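Local coordinates for lipoprotein (Leptospira interrogans serogroup Icterohaemorrhagiae serovar copenhageni, PDB 6OE6) that is of unknown function but is predicted to be a lipoprotein, probably tethered to a bacterial membrane, with a beta-sandwich domain that binds sodium ions in the crystal, at residues 13-18 against 57-62; 41-46 against 120-125; 70-75 against 112-117; 103-108 against 126-131. All blocks are in the same frame, centred on the assembly; numbering follows the deposited sequence. Where two conformers were deposited one is given.

Contact 1 (13-18 against 57-62); sequences TGEFGW and IYRFSR
E15, F16 and G17 pair antiparallel with R59, Y58 and I57, the axes of strands 15-18 and 57-59 lying 4.8 Å apart with 157° between their directions. E15-R59 and G17-I57 are the hydrogen-bonded pairs, each closed by two backbone bonds, as in the 2.9 Å link from R59 N to E15 O. Between them sits the non-hydrogen-bonded pair F16-Y58, whose rings share one face of the sheet. CD1 of Y58 stands 3.4 Å above the plane of the F16 ring, over its centre, with the two rings inclined obliquely. Setting CG of Y58 opposite the backbone N (chi1 -177°) leans the ring toward the neighbouring strand, and CD1 also comes to 3.3 Å from E15 O. Across the ring from CD1, Y58 CD2 lies 3.9 Å above the centre of the F60 ring, two residues further along.

These two strands are neighbours in the four-stranded antiparallel sheet of a beta sandwich. Large aromatics suit this inward face, where F16 packs on L112, V114 and V124 of the opposing sheet, while the Y58 hydroxyl hydrogen-bonds to D122 there. On the other face E15 and R59, partly exposed, run alongside each other, and OE1 reaches NH1 at 3.1 Å in a salt bridge whose carboxylate and guanidinium planes are turned 68° apart. Next along, glycine leaves room for the I57 CG2 methyl, 3.7 Å from G17 CA. G14 likewise has no space for a CB: its CA lies 3.2 Å from R59 O and close to the Y58 hydroxyl.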
loop_
_atom_site.group_PDB
_atom_site.type_symbol
_atom_site.label_atom_id
_atom_site.label_comp_id
_atom_site.label_asym_id
_atom_site.label_seq_id
_atom_site.Cartn_x
_atom_site.Cartn_y
_atom_site.Cartn_z
ATOM N N THR A 13 -4.938 -14.170 9.109
ATOM C CA THR A 13 -4.854 -12.923 8.354
ATOM C C THR A 13 -3.452 -12.313 8.446
ATOM O O THR A 13 -2.818 -12.348 9.503
ATOM C CB THR A 13 -5.904 -11.901 8.847
ATOM O OG1 THR A 13 -5.706 -10.643 8.188
ATOM C CG2 THR A 13 -5.809 -11.709 10.359
ATOM N N GLY A 14 -2.962 -11.775 7.330
ATOM C CA GLY A 14 -1.654 -11.156 7.287
ATOM C C GLY A 14 -1.690 -9.727 7.791
ATOM O O GLY A 14 -2.711 -9.226 8.264
ATOM N N GLU A 15 -0.550 -9.049 7.671
ATOM C CA GLU A 15 -0.413 -7.690 8.188
ATOM C C GLU A 15 0.345 -6.823 7.201
ATOM O O GLU A 15 1.353 -7.265 6.642
ATOM C CB GLU A 15 0.352 -7.653 9.520
ATOM C CG GLU A 15 -0.418 -8.176 10.718
ATOM C CD GLU A 15 0.410 -8.129 11.993
ATOM O OE1 GLU A 15 1.653 -8.254 11.902
ATOM O OE2 GLU A 15 -0.184 -7.958 13.083
ATOM N N PHE A 16 -0.117 -5.579 7.032
ATOM C CA PHE A 16 0.613 -4.555 6.281
ATOM C C PHE A 16 1.321 -3.599 7.238
ATOM O O PHE A 16 0.776 -3.236 8.287
ATOM C CB PHE A 16 -0.318 -3.744 5.377
ATOM C CG PHE A 16 -0.880 -4.516 4.218
ATOM C CD1 PHE A 16 -0.174 -4.602 3.029
ATOM C CD2 PHE A 16 -2.130 -5.123 4.308
ATOM C CE1 PHE A 16 -0.680 -5.305 1.930
ATOM C CE2 PHE A 16 -2.666 -5.816 3.234
ATOM C CZ PHE A 16 -1.929 -5.924 2.030
ATOM N N GLY A 17 2.543 -3.195 6.869
ATOM C CA GLY A 17 3.266 -2.182 7.605
ATOM C C GLY A 17 3.808 -1.148 6.638
ATOM O O GLY A 17 4.001 -1.427 5.460
ATOM N N TRP A 18 4.060 0.059 7.157
ATOM C CA TRP A 18 4.385 1.191 6.299
ATOM C C TRP A 18 5.461 2.062 6.919
ATOM O O TRP A 18 5.560 2.182 8.143
ATOM C CB TRP A 18 3.145 2.064 6.024
ATOM C CG TRP A 18 1.932 1.238 5.704
ATOM C CD1 TRP A 18 1.110 0.598 6.597
ATOM C CD2 TRP A 18 1.421 0.942 4.405
ATOM N NE1 TRP A 18 0.117 -0.070 5.928
ATOM C CE2 TRP A 18 0.283 0.130 4.578
ATOM C CE3 TRP A 18 1.812 1.289 3.109
ATOM C CZ2 TRP A 18 -0.464 -0.348 3.500
ATOM C CZ3 TRP A 18 1.063 0.820 2.041
ATOM C CH2 TRP A 18 -0.060 0.010 2.244
ATOM N N ILE A 57 5.526 -3.208 3.819
ATOM C CA ILE A 57 5.889 -4.594 4.046
ATOM C C ILE A 57 4.578 -5.351 4.192
ATOM O O ILE A 57 3.584 -4.805 4.689
ATOM C CB ILE A 57 6.797 -4.749 5.289
ATOM C CG1 ILE A 57 7.383 -6.156 5.354
ATOM C CG2 ILE A 57 6.041 -4.407 6.574
ATOM C CD1 ILE A 57 8.512 -6.303 6.375
ATOM N N TYR A 58 4.549 -6.591 3.706
ATOM C CA TYR A 58 3.424 -7.481 3.979
ATOM C C TYR A 58 3.931 -8.754 4.635
ATOM O O TYR A 58 4.808 -9.425 4.090
ATOM C CB TYR A 58 2.631 -7.827 2.708
ATOM C CG TYR A 58 1.423 -8.687 3.014
ATOM C CD1 TYR A 58 0.322 -8.159 3.672
ATOM C CD2 TYR A 58 1.402 -10.035 2.689
ATOM C CE1 TYR A 58 -0.774 -8.946 3.971
ATOM C CE2 TYR A 58 0.312 -10.823 2.982
ATOM C CZ TYR A 58 -0.775 -10.276 3.620
ATOM O OH TYR A 58 -1.860 -11.061 3.925
ATOM N N ARG A 59 3.380 -9.086 5.797
ATOM C CA ARG A 59 3.740 -10.320 6.491
ATOM C C ARG A 59 2.617 -11.329 6.305
ATOM O O ARG A 59 1.484 -11.084 6.732
ATOM C CB ARG A 59 4.005 -10.080 7.975
ATOM C CG ARG A 59 4.458 -11.373 8.693
ATOM C CD ARG A 59 5.092 -11.114 10.054
ATOM N NE ARG A 59 5.784 -9.830 10.104
ATOM C CZ ARG A 59 5.558 -8.891 11.017
ATOM N NH1 ARG A 59 4.668 -9.098 11.981
ATOM N NH2 ARG A 59 6.232 -7.749 10.974
ATOM N N PHE A 60 2.936 -12.454 5.666
ATOM C CA PHE A 60 1.945 -13.480 5.389
ATOM C C PHE A 60 1.512 -14.179 6.671
ATOM O O PHE A 60 2.311 -14.414 7.579
ATOM C CB PHE A 60 2.496 -14.520 4.413
ATOM C CG PHE A 60 2.757 -13.990 3.045
ATOM C CD1 PHE A 60 1.808 -14.132 2.047
ATOM C CD2 PHE A 60 3.949 -13.345 2.753
ATOM C CE1 PHE A 60 2.037 -13.642 0.781
ATOM C CE2 PHE A 60 4.187 -12.851 1.488
ATOM C CZ PHE A 60 3.224 -12.992 0.501
ATOM N N SER A 61 0.228 -14.531 6.729
ATOM C CA SER A 61 -0.288 -15.277 7.870
ATOM C C SER A 61 0.169 -16.732 7.889
ATOM O O SER A 61 0.092 -17.371 8.944
ATOM C CB SER A 61 -1.816 -15.232 7.886
ATOM O OG SER A 61 -2.346 -15.986 6.810
ATOM N N ARG A 62 0.624 -17.275 6.763
ATOM C CA ARG A 62 1.150 -18.632 6.699
ATOM C C ARG A 62 2.579 -18.598 6.172
ATOM O O ARG A 62 3.050 -17.583 5.654
ATOM C CB ARG A 62 0.273 -19.526 5.813
#

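Contact 2 (41-46 against 120-125); sequences ITRKNL and VIDEVE
D122 OD1 is gripped by two donors that arrive from the same face of the carboxylate: R43 NH1 on the syn side, at 3.0 Å, and the backbone N of E123 on the anti side, at 2.9 Å. D122 sits with I121 opposite V114 in a classic beta bulge of strand 119-129, and the arginine from the loop between strands 40-41 and 47-49 meets it end-on. The second nitrogen, NH2, bonds to D122 OD2 at 3.0 Å, so the pairing is two-pronged, with the planes only 17° apart. A bend in the arginine at chi3 (71°) brings the guanidinium edge round to the acid. NH2 also donates to G14 O and OD2 is shared with the Y58 hydroxyl, so each group has a second partner; so many donors would be expected to favour the ionised carboxylate.

Water extends the join. One molecule accepts from R43 NH1 and donates to E123 O at 2.7 Å; another links backbone to backbone, accepting from L46 N and donating to E125 O, also at 2.7 Å. Beside the polar groups, V124 CG2 touches both R43 CB and L46; L46 and V124 cross at about a right angle, with L46 CD1 3.8 Å from V124 CG2.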
loop_
_atom_site.group_PDB
_atom_site.type_symbol
_atom_site.label_atom_id
_atom_site.label_comp_id
_atom_site.label_asym_id
_atom_site.label_seq_id
_atom_site.Cartn_x
_atom_site.Cartn_y
_atom_site.Cartn_z
ATOM N N ILE A 41 2.705 -1.035 11.738
ATOM C CA ILE A 41 1.746 -2.064 11.346
ATOM C C ILE A 41 0.331 -1.522 11.525
ATOM O O ILE A 41 -0.120 -1.306 12.652
ATOM C CB ILE A 41 1.936 -3.349 12.162
ATOM C CG1 ILE A 41 3.367 -3.887 12.019
ATOM C CG2 ILE A 41 0.911 -4.392 11.744
ATOM C CD1 ILE A 41 3.794 -4.149 10.583
ATOM N N THR A 42 -0.379 -1.335 10.416
ATOM C CA THR A 42 -1.784 -0.941 10.463
ATOM C C THR A 42 -2.366 -0.989 9.060
ATOM O O THR A 42 -1.648 -0.872 8.061
ATOM C CB THR A 42 -1.977 0.455 11.057
ATOM O OG1 THR A 42 -3.363 0.799 10.989
ATOM C CG2 THR A 42 -1.167 1.485 10.283
ATOM N N ARG A 43 -3.688 -1.153 8.997
ATOM C CA ARG A 43 -4.392 -1.161 7.723
ATOM C C ARG A 43 -5.591 -0.226 7.745
ATOM O O ARG A 43 -6.478 -0.354 6.898
ATOM C CB ARG A 43 -4.824 -2.586 7.348
ATOM C CG ARG A 43 -5.731 -3.240 8.382
ATOM C CD ARG A 43 -6.347 -4.552 7.895
ATOM N NE ARG A 43 -5.371 -5.638 7.792
ATOM C CZ ARG A 43 -5.209 -6.409 6.720
ATOM N NH1 ARG A 43 -5.962 -6.227 5.641
ATOM N NH2 ARG A 43 -4.296 -7.376 6.731
ATOM N N LYS A 44 -5.658 0.692 8.713
ATOM C CA LYS A 44 -6.818 1.557 8.888
ATOM C C LYS A 44 -6.434 3.023 8.733
ATOM O O LYS A 44 -5.377 3.457 9.212
ATOM C CB LYS A 44 -7.482 1.335 10.270
ATOM N N ASN A 45 -7.312 3.781 8.063
ATOM C CA ASN A 45 -7.206 5.237 7.961
ATOM C C ASN A 45 -5.841 5.665 7.424
ATOM O O ASN A 45 -5.210 6.586 7.938
ATOM C CB ASN A 45 -7.488 5.910 9.312
ATOM C CG ASN A 45 -8.852 5.538 9.888
ATOM O OD1 ASN A 45 -8.952 5.083 11.031
ATOM N ND2 ASN A 45 -9.905 5.737 9.103
ATOM N N LEU A 46 -5.372 4.991 6.379
ATOM C CA LEU A 46 -4.053 5.297 5.848
ATOM C C LEU A 46 -4.135 6.509 4.922
ATOM O O LEU A 46 -4.846 6.482 3.898
ATOM C CB LEU A 46 -3.484 4.083 5.129
ATOM C CG LEU A 46 -3.277 2.818 5.961
ATOM C CD1 LEU A 46 -2.855 1.686 5.028
ATOM C CD2 LEU A 46 -2.199 3.055 7.021
ATOM N N VAL A 120 -6.086 -13.932 -4.714
ATOM C CA VAL A 120 -5.941 -12.728 -3.900
ATOM C C VAL A 120 -6.186 -13.118 -2.447
ATOM O O VAL A 120 -7.227 -13.698 -2.115
ATOM C CB VAL A 120 -6.897 -11.617 -4.357
ATOM C CG1 VAL A 120 -6.862 -10.452 -3.375
ATOM C CG2 VAL A 120 -6.520 -11.119 -5.742
ATOM N N ILE A 121 -5.212 -12.842 -1.584
ATOM C CA ILE A 121 -5.266 -13.258 -0.187
ATOM C C ILE A 121 -5.408 -12.092 0.773
ATOM O O ILE A 121 -5.706 -12.321 1.956
ATOM C CB ILE A 121 -4.029 -14.097 0.208
ATOM C CG1 ILE A 121 -2.762 -13.254 0.024
ATOM C CG2 ILE A 121 -3.966 -15.395 -0.585
ATOM C CD1 ILE A 121 -1.568 -13.839 0.683
ATOM N N ASP A 122 -5.207 -10.856 0.321
ATOM C CA ASP A 122 -5.335 -9.718 1.215
ATOM C C ASP A 122 -5.320 -8.455 0.369
ATOM O O ASP A 122 -4.894 -8.466 -0.789
ATOM C CB ASP A 122 -4.210 -9.685 2.247
ATOM C CG ASP A 122 -4.653 -9.142 3.583
ATOM O OD1 ASP A 122 -5.659 -8.406 3.648
ATOM O OD2 ASP A 122 -3.983 -9.469 4.580
ATOM N N GLU A 123 -5.823 -7.374 0.953
ATOM C CA GLU A 123 -5.858 -6.098 0.255
ATOM C C GLU A 123 -6.030 -4.991 1.283
ATOM O O GLU A 123 -6.488 -5.225 2.400
ATOM C CB GLU A 123 -6.984 -6.059 -0.791
ATOM C CG GLU A 123 -8.374 -6.005 -0.205
ATOM C CD GLU A 123 -9.444 -6.245 -1.255
ATOM O OE1 GLU A 123 -9.413 -7.317 -1.897
ATOM O OE2 GLU A 123 -10.301 -5.363 -1.443
ATOM N N VAL A 124 -5.661 -3.781 0.882
ATOM C CA VAL A 124 -5.649 -2.628 1.778
ATOM C C VAL A 124 -5.805 -1.367 0.935
ATOM O O VAL A 124 -5.274 -1.278 -0.180
ATOM C CB VAL A 124 -4.351 -2.592 2.621
ATOM C CG1 VAL A 124 -3.131 -2.446 1.718
ATOM C CG2 VAL A 124 -4.411 -1.467 3.677
ATOM N N GLU A 125 -6.560 -0.404 1.453
ATOM C CA GLU A 125 -6.725 0.899 0.818
ATOM C C GLU A 125 -5.881 1.973 1.508
ATOM O O GLU A 125 -5.691 1.948 2.729
ATOM C CB GLU A 125 -8.193 1.327 0.848
ATOM C CG GLU A 125 -9.111 0.428 0.047
ATOM C CD GLU A 125 -10.568 0.829 0.194
ATOM O OE1 GLU A 125 -11.148 0.616 1.285
ATOM O OE2 GLU A 125 -11.119 1.368 -0.780
HETATM O O HOH W 1 -7.984 -1.053 3.966
HETATM O O HOH W 2 -7.514 -3.989 4.615
HETATM O O HOH W 3 -6.869 2.638 5.014
#

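Contact 3 (70-75 against 112-117)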
loop_
_atom_site.group_PDB
_atom_site.type_symbol
_atom_site.label_atom_id
_atom_site.label_comp_id
_atom_site.label_asym_id
_atom_site.label_seq_id
_atom_site.Cartn_x
_atom_site.Cartn_y
_atom_site.Cartn_z
ATOM N N THR A 70 4.091 -15.094 -6.344
ATOM C CA THR A 70 3.505 -14.018 -5.558
ATOM C C THR A 70 3.459 -12.748 -6.396
ATOM O O THR A 70 4.406 -12.439 -7.126
ATOM C CB THR A 70 4.312 -13.780 -4.274
ATOM O OG1 THR A 70 4.487 -15.023 -3.593
ATOM C CG2 THR A 70 3.592 -12.841 -3.346
ATOM N N TYR A 71 2.345 -12.023 -6.313
ATOM C CA TYR A 71 2.198 -10.766 -7.027
ATOM C C TYR A 71 1.558 -9.742 -6.104
ATOM O O TYR A 71 0.831 -10.087 -5.170
ATOM C CB TYR A 71 1.321 -10.888 -8.280
ATOM C CG TYR A 71 1.937 -11.687 -9.413
ATOM C CD1 TYR A 71 2.605 -11.050 -10.455
ATOM C CD2 TYR A 71 1.839 -13.065 -9.443
ATOM C CE1 TYR A 71 3.164 -11.769 -11.494
ATOM C CE2 TYR A 71 2.394 -13.796 -10.473
ATOM C CZ TYR A 71 3.058 -13.141 -11.496
ATOM O OH TYR A 71 3.615 -13.858 -12.528
ATOM N N VAL A 72 1.827 -8.469 -6.387
ATOM C CA VAL A 72 0.976 -7.391 -5.904
ATOM C C VAL A 72 0.389 -6.687 -7.112
ATOM O O VAL A 72 0.954 -6.718 -8.212
ATOM C CB VAL A 72 1.729 -6.383 -5.019
ATOM C CG1 VAL A 72 2.223 -7.091 -3.750
ATOM C CG2 VAL A 72 2.900 -5.755 -5.802
ATOM N N SER A 73 -0.753 -6.031 -6.890
ATOM C CA SER A 73 -1.270 -5.073 -7.852
ATOM C C SER A 73 -1.668 -3.813 -7.104
ATOM O O SER A 73 -2.032 -3.843 -5.925
ATOM C CB SER A 73 -2.451 -5.633 -8.643
ATOM O OG SER A 73 -3.623 -5.639 -7.866
ATOM N N LEU A 74 -1.546 -2.692 -7.789
ATOM C CA LEU A 74 -2.054 -1.443 -7.271
ATOM C C LEU A 74 -3.113 -0.936 -8.229
ATOM O O LEU A 74 -2.945 -1.009 -9.452
ATOM C CB LEU A 74 -0.910 -0.432 -7.124
ATOM C CG LEU A 74 -1.256 0.820 -6.315
ATOM C CD1 LEU A 74 -1.485 0.473 -4.831
ATOM C CD2 LEU A 74 -0.053 1.791 -6.409
ATOM N N SER A 75 -4.218 -0.464 -7.677
ATOM C CA SER A 75 -5.313 0.088 -8.453
ATOM C C SER A 75 -5.572 1.512 -7.994
ATOM O O SER A 75 -5.467 1.812 -6.807
ATOM C CB SER A 75 -6.602 -0.737 -8.262
ATOM O OG SER A 75 -6.427 -2.087 -8.685
ATOM N N LEU A 112 -4.225 -1.779 -2.804
ATOM C CA LEU A 112 -3.072 -2.670 -2.971
ATOM C C LEU A 112 -3.561 -4.078 -2.669
ATOM O O LEU A 112 -4.136 -4.310 -1.604
ATOM C CB LEU A 112 -1.954 -2.268 -2.007
ATOM C CG LEU A 112 -0.747 -3.200 -1.842
ATOM C CD1 LEU A 112 -0.020 -3.393 -3.187
ATOM C CD2 LEU A 112 0.187 -2.567 -0.805
ATOM N N LYS A 113 -3.372 -5.000 -3.613
ATOM C CA LYS A 113 -3.778 -6.387 -3.436
ATOM C C LYS A 113 -2.539 -7.270 -3.412
ATOM O O LYS A 113 -1.559 -6.991 -4.100
ATOM C CB LYS A 113 -4.687 -6.852 -4.576
ATOM C CG LYS A 113 -6.038 -6.098 -4.695
ATOM C CD LYS A 113 -6.826 -6.646 -5.850
ATOM C CE LYS A 113 -8.070 -5.806 -6.118
ATOM N NZ LYS A 113 -8.922 -6.484 -7.111
ATOM N N VAL A 114 -2.607 -8.346 -2.630
ATOM C CA VAL A 114 -1.532 -9.333 -2.552
ATOM C C VAL A 114 -2.084 -10.665 -3.050
ATOM O O VAL A 114 -3.135 -11.116 -2.583
ATOM C CB VAL A 114 -0.979 -9.476 -1.123
ATOM C CG1 VAL A 114 0.088 -10.611 -1.099
ATOM C CG2 VAL A 114 -0.400 -8.153 -0.590
ATOM N N ALA A 115 -1.392 -11.279 -4.011
ATOM C CA ALA A 115 -1.799 -12.563 -4.563
ATOM C C ALA A 115 -0.728 -13.604 -4.282
ATOM O O ALA A 115 0.468 -13.326 -4.399
ATOM C CB ALA A 115 -2.048 -12.473 -6.070
ATOM N N TYR A 116 -1.170 -14.803 -3.913
ATOM C CA TYR A 116 -0.274 -15.912 -3.624
ATOM C C TYR A 116 -0.837 -17.140 -4.312
ATOM O O TYR A 116 -1.990 -17.508 -4.068
ATOM C CB TYR A 116 -0.138 -16.135 -2.114
ATOM C CG TYR A 116 0.927 -17.148 -1.737
ATOM C CD1 TYR A 116 2.275 -16.842 -1.875
ATOM C CD2 TYR A 116 0.584 -18.390 -1.240
ATOM C CE1 TYR A 116 3.258 -17.755 -1.532
ATOM C CE2 TYR A 116 1.557 -19.315 -0.898
ATOM C CZ TYR A 116 2.895 -18.991 -1.046
ATOM O OH TYR A 116 3.880 -19.902 -0.706
ATOM N N GLU A 117 -0.034 -17.738 -5.198
ATOM C CA GLU A 117 -0.393 -18.986 -5.875
ATOM C C GLU A 117 -1.760 -18.887 -6.552
ATOM O O GLU A 117 -2.562 -19.822 -6.520
ATOM C CB GLU A 117 -0.348 -20.166 -4.902
ATOM C CG GLU A 117 1.015 -20.372 -4.250
ATOM C CD GLU A 117 1.989 -21.147 -5.127
ATOM O OE1 GLU A 117 2.239 -22.333 -4.828
ATOM O OE2 GLU A 117 2.503 -20.578 -6.114
HETATM O O HOH W 4 -8.184 -3.932 -9.335
#
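L112 packs across to V72 and L74 of the neighbouring antiparallel strand, in the five-stranded sheet of the beta sandwich; the two strand directions differ by 162°. Its CG lies opposite the backbone N (chi1 170°), which throws CD1 diagonally across to V72 CB, 3.9 Å away. There L112 CD1 fills the dip between V72 and L74, 3.4 Å from S73 O. The root of the side chain meets its directly opposed partner, with L112 CB 4.0 Å from L74 CD1. One step further along, two valine branches touch more loosely, V72 CG1 and V114 CG2 being 4.2 Å apart. Branched apolar residues suit this face, because it is turned to the opposing sheet: Y56 covers V72 and L112, and Y58 packs on V114.

Four backbone bonds hold the strands together, among them the nearly straight one (174°) from A115 N to Y71 O at 2.8 Å. The other face is partly exposed and is shaped differently. A115, being small, meets Y71 at its base, with CB to CB at 4.3 Å, while the tyrosine ring leads away. S73 is short enough for its OG to lie along the extended chain of K113, 3.7 Å from K113 CB. At the far end of the inward face T70 and Y116 meet. The Y116 hydroxyl is hydrogen-bonded to S65 N, and T70 OG1, itself weakly bonded to A68 O, lies at the ring's edge near its plane, 3.3 Å from Y116 CD1.

Contact 4 (103-108 against 126-131); sequences QGLSPG and FLVRST
L105 and F126 meet at about a right angle, the leucine bringing its CD1 to the edge of the phenyl ring, in the ring plane, 3.9 Å from F126 CE1. The ring edge is also touched in plane by V128 CG2, which lies 4.3 Å from L105 CD1, and the three apolar groups close on one another. F126 reaches this place because its CG stands between the backbone N and the carbonyl carbon (chi1 62°), directing the ring toward the loop. V128, slim and beta-branched, packs against the backbone of the loop: its CB lies 3.8 Å from S106 O, and CG1 approaches L105 O.

P107 lies alongside V128, its own ring restricting phi, here in an extended backbone conformation. Its CA approaches V128 O at 3.2 Å, and its CG reaches toward the poorly ordered S130. G108 then pairs antiparallel with V128 through two backbone bonds, G108 N to V128 O at 2.9 Å and V128 N to G108 O at 2.8 Å. Glycine suits this position because its phi of 159° is accessible to it but strained for residues bearing a side chain. The S106 carbonyl is held by the Y110 hydroxyl.

Residues 105-108 run at 98° to residues 126-130 before G108 turns into line with the strand, as befits a link that leaves strand 97-102 in one sheet and enters strand 108-116 in the other: a connection between the two sheets of a beta sandwich.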
loop_
_atom_site.group_PDB
_atom_site.type_symbol
_atom_site.label_atom_id
_atom_site.label_comp_id
_atom_site.label_asym_id
_atom_site.label_seq_id
_atom_site.Cartn_x
_atom_site.Cartn_y
_atom_site.Cartn_z
ATOM N N GLN A 103 6.834 5.536 -5.425
ATOM C CA GLN A 103 7.361 6.899 -5.544
ATOM C C GLN A 103 6.534 7.696 -6.548
ATOM O O GLN A 103 6.363 7.274 -7.701
ATOM C CB GLN A 103 8.833 6.880 -5.987
ATOM C CG GLN A 103 9.437 8.275 -6.285
ATOM C CD GLN A 103 10.825 8.223 -6.963
ATOM O OE1 GLN A 103 11.264 7.175 -7.462
ATOM N NE2 GLN A 103 11.514 9.346 -6.972
ATOM N N GLY A 104 6.081 8.885 -6.147
ATOM C CA GLY A 104 5.428 9.742 -7.124
ATOM C C GLY A 104 3.997 9.395 -7.492
ATOM O O GLY A 104 3.538 9.811 -8.567
ATOM N N LEU A 105 3.255 8.660 -6.651
ATOM C CA LEU A 105 1.828 8.475 -6.942
ATOM C C LEU A 105 1.110 9.822 -6.968
ATOM O O LEU A 105 1.397 10.702 -6.159
ATOM C CB LEU A 105 1.159 7.565 -5.896
ATOM C CG LEU A 105 1.671 6.110 -5.855
ATOM C CD1 LEU A 105 0.973 5.361 -4.692
ATOM C CD2 LEU A 105 1.479 5.358 -7.183
ATOM N N SER A 106 0.185 9.980 -7.913
ATOM C CA SER A 106 -0.674 11.162 -7.938
ATOM C C SER A 106 -1.619 11.130 -6.735
ATOM O O SER A 106 -1.959 10.052 -6.232
ATOM C CB SER A 106 -1.501 11.199 -9.221
ATOM O OG SER A 106 -0.655 11.372 -10.347
ATOM N N PRO A 107 -2.102 12.285 -6.285
ATOM C CA PRO A 107 -3.123 12.275 -5.231
ATOM C C PRO A 107 -4.312 11.427 -5.658
ATOM O O PRO A 107 -4.696 11.410 -6.830
ATOM C CB PRO A 107 -3.484 13.755 -5.085
ATOM C CG PRO A 107 -2.232 14.443 -5.450
ATOM C CD PRO A 107 -1.690 13.659 -6.620
ATOM N N GLY A 108 -4.846 10.665 -4.715
ATOM C CA GLY A 108 -6.004 9.843 -5.008
ATOM C C GLY A 108 -6.147 8.702 -4.021
ATOM O O GLY A 108 -5.492 8.652 -2.988
ATOM N N PHE A 126 -5.426 2.952 0.724
ATOM C CA PHE A 126 -4.809 4.149 1.291
ATOM C C PHE A 126 -5.083 5.361 0.399
ATOM O O PHE A 126 -5.390 5.229 -0.783
ATOM C CB PHE A 126 -3.295 3.955 1.528
ATOM C CG PHE A 126 -2.477 3.683 0.283
ATOM C CD1 PHE A 126 -2.012 4.740 -0.489
ATOM C CD2 PHE A 126 -2.122 2.372 -0.097
ATOM C CE1 PHE A 126 -1.223 4.499 -1.640
ATOM C CE2 PHE A 126 -1.308 2.130 -1.219
ATOM C CZ PHE A 126 -0.876 3.195 -1.998
ATOM N N LEU A 127 -5.029 6.555 1.001
ATOM C CA LEU A 127 -5.173 7.818 0.281
ATOM C C LEU A 127 -3.803 8.467 0.119
ATOM O O LEU A 127 -2.962 8.356 1.017
ATOM C CB LEU A 127 -6.073 8.793 1.046
ATOM C CG LEU A 127 -7.519 8.396 1.249
ATOM C CD1 LEU A 127 -8.235 9.520 2.002
ATOM C CD2 LEU A 127 -8.160 8.145 -0.087
ATOM N N VAL A 128 -3.592 9.143 -1.022
ATOM C CA VAL A 128 -2.451 10.046 -1.245
ATOM C C VAL A 128 -3.006 11.455 -1.387
ATOM O O VAL A 128 -3.906 11.693 -2.202
ATOM C CB VAL A 128 -1.647 9.664 -2.498
ATOM C CG1 VAL A 128 -0.495 10.661 -2.720
ATOM C CG2 VAL A 128 -1.108 8.246 -2.354
ATOM N N ARG A 129 -2.486 12.399 -0.598
ATOM C CA ARG A 129 -3.006 13.756 -0.638
ATOM C C ARG A 129 -1.919 14.773 -0.957
ATOM O O ARG A 129 -0.747 14.576 -0.625
ATOM C CB ARG A 129 -3.662 14.127 0.686
ATOM C CG ARG A 129 -4.891 13.296 0.950
ATOM C CD ARG A 129 -5.632 13.807 2.148
ATOM N NE ARG A 129 -6.188 15.145 1.947
ATOM C CZ ARG A 129 -5.724 16.247 2.531
ATOM N NH1 ARG A 129 -4.684 16.184 3.354
ATOM N NH2 ARG A 129 -6.308 17.414 2.299
ATOM N N SER A 130 -2.324 15.855 -1.617
ATOM C CA SER A 130 -1.431 16.986 -1.821
ATOM C C SER A 130 -1.054 17.594 -0.479
ATOM O O SER A 130 -1.917 17.837 0.370
ATOM C CB SER A 130 -2.094 18.046 -2.700
ATOM O OG SER A 130 -1.963 17.733 -4.074
ATOM N N THR A 131 0.240 17.841 -0.292
ATOM C CA THR A 131 0.740 18.442 0.937
ATOM C C THR A 131 0.258 19.884 1.075
ATOM O O THR A 131 1.051 20.825 0.959
ATOM C CB THR A 131 2.272 18.368 0.976
ATOM O OG1 THR A 131 2.806 18.605 -0.333
ATOM C CG2 THR A 131 2.720 16.995 1.444
#

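Contacts 1 and 3 each join two strands within one of the two sheets, and their centres lie 12 Å apart across the interior, where F16 packs on L112 and V114. Contacts 2 and 4 each tie a loop to strand 119-129. Their centres are 16 Å apart. Contact 2 lies 9 Å from contact 1, and the pair R43-D122 meets G14 and Y58, so the two sheets are linked there by polar bonds. Contact 4 is 22 Å from contact 1, beyond the chain's centre. Contact 1 closes before contacts 3 and 4 open; contact 2 alternates with 1 and 4, and contact 3 falls between its segments and alternates with 4, bringing distant residues into one domain.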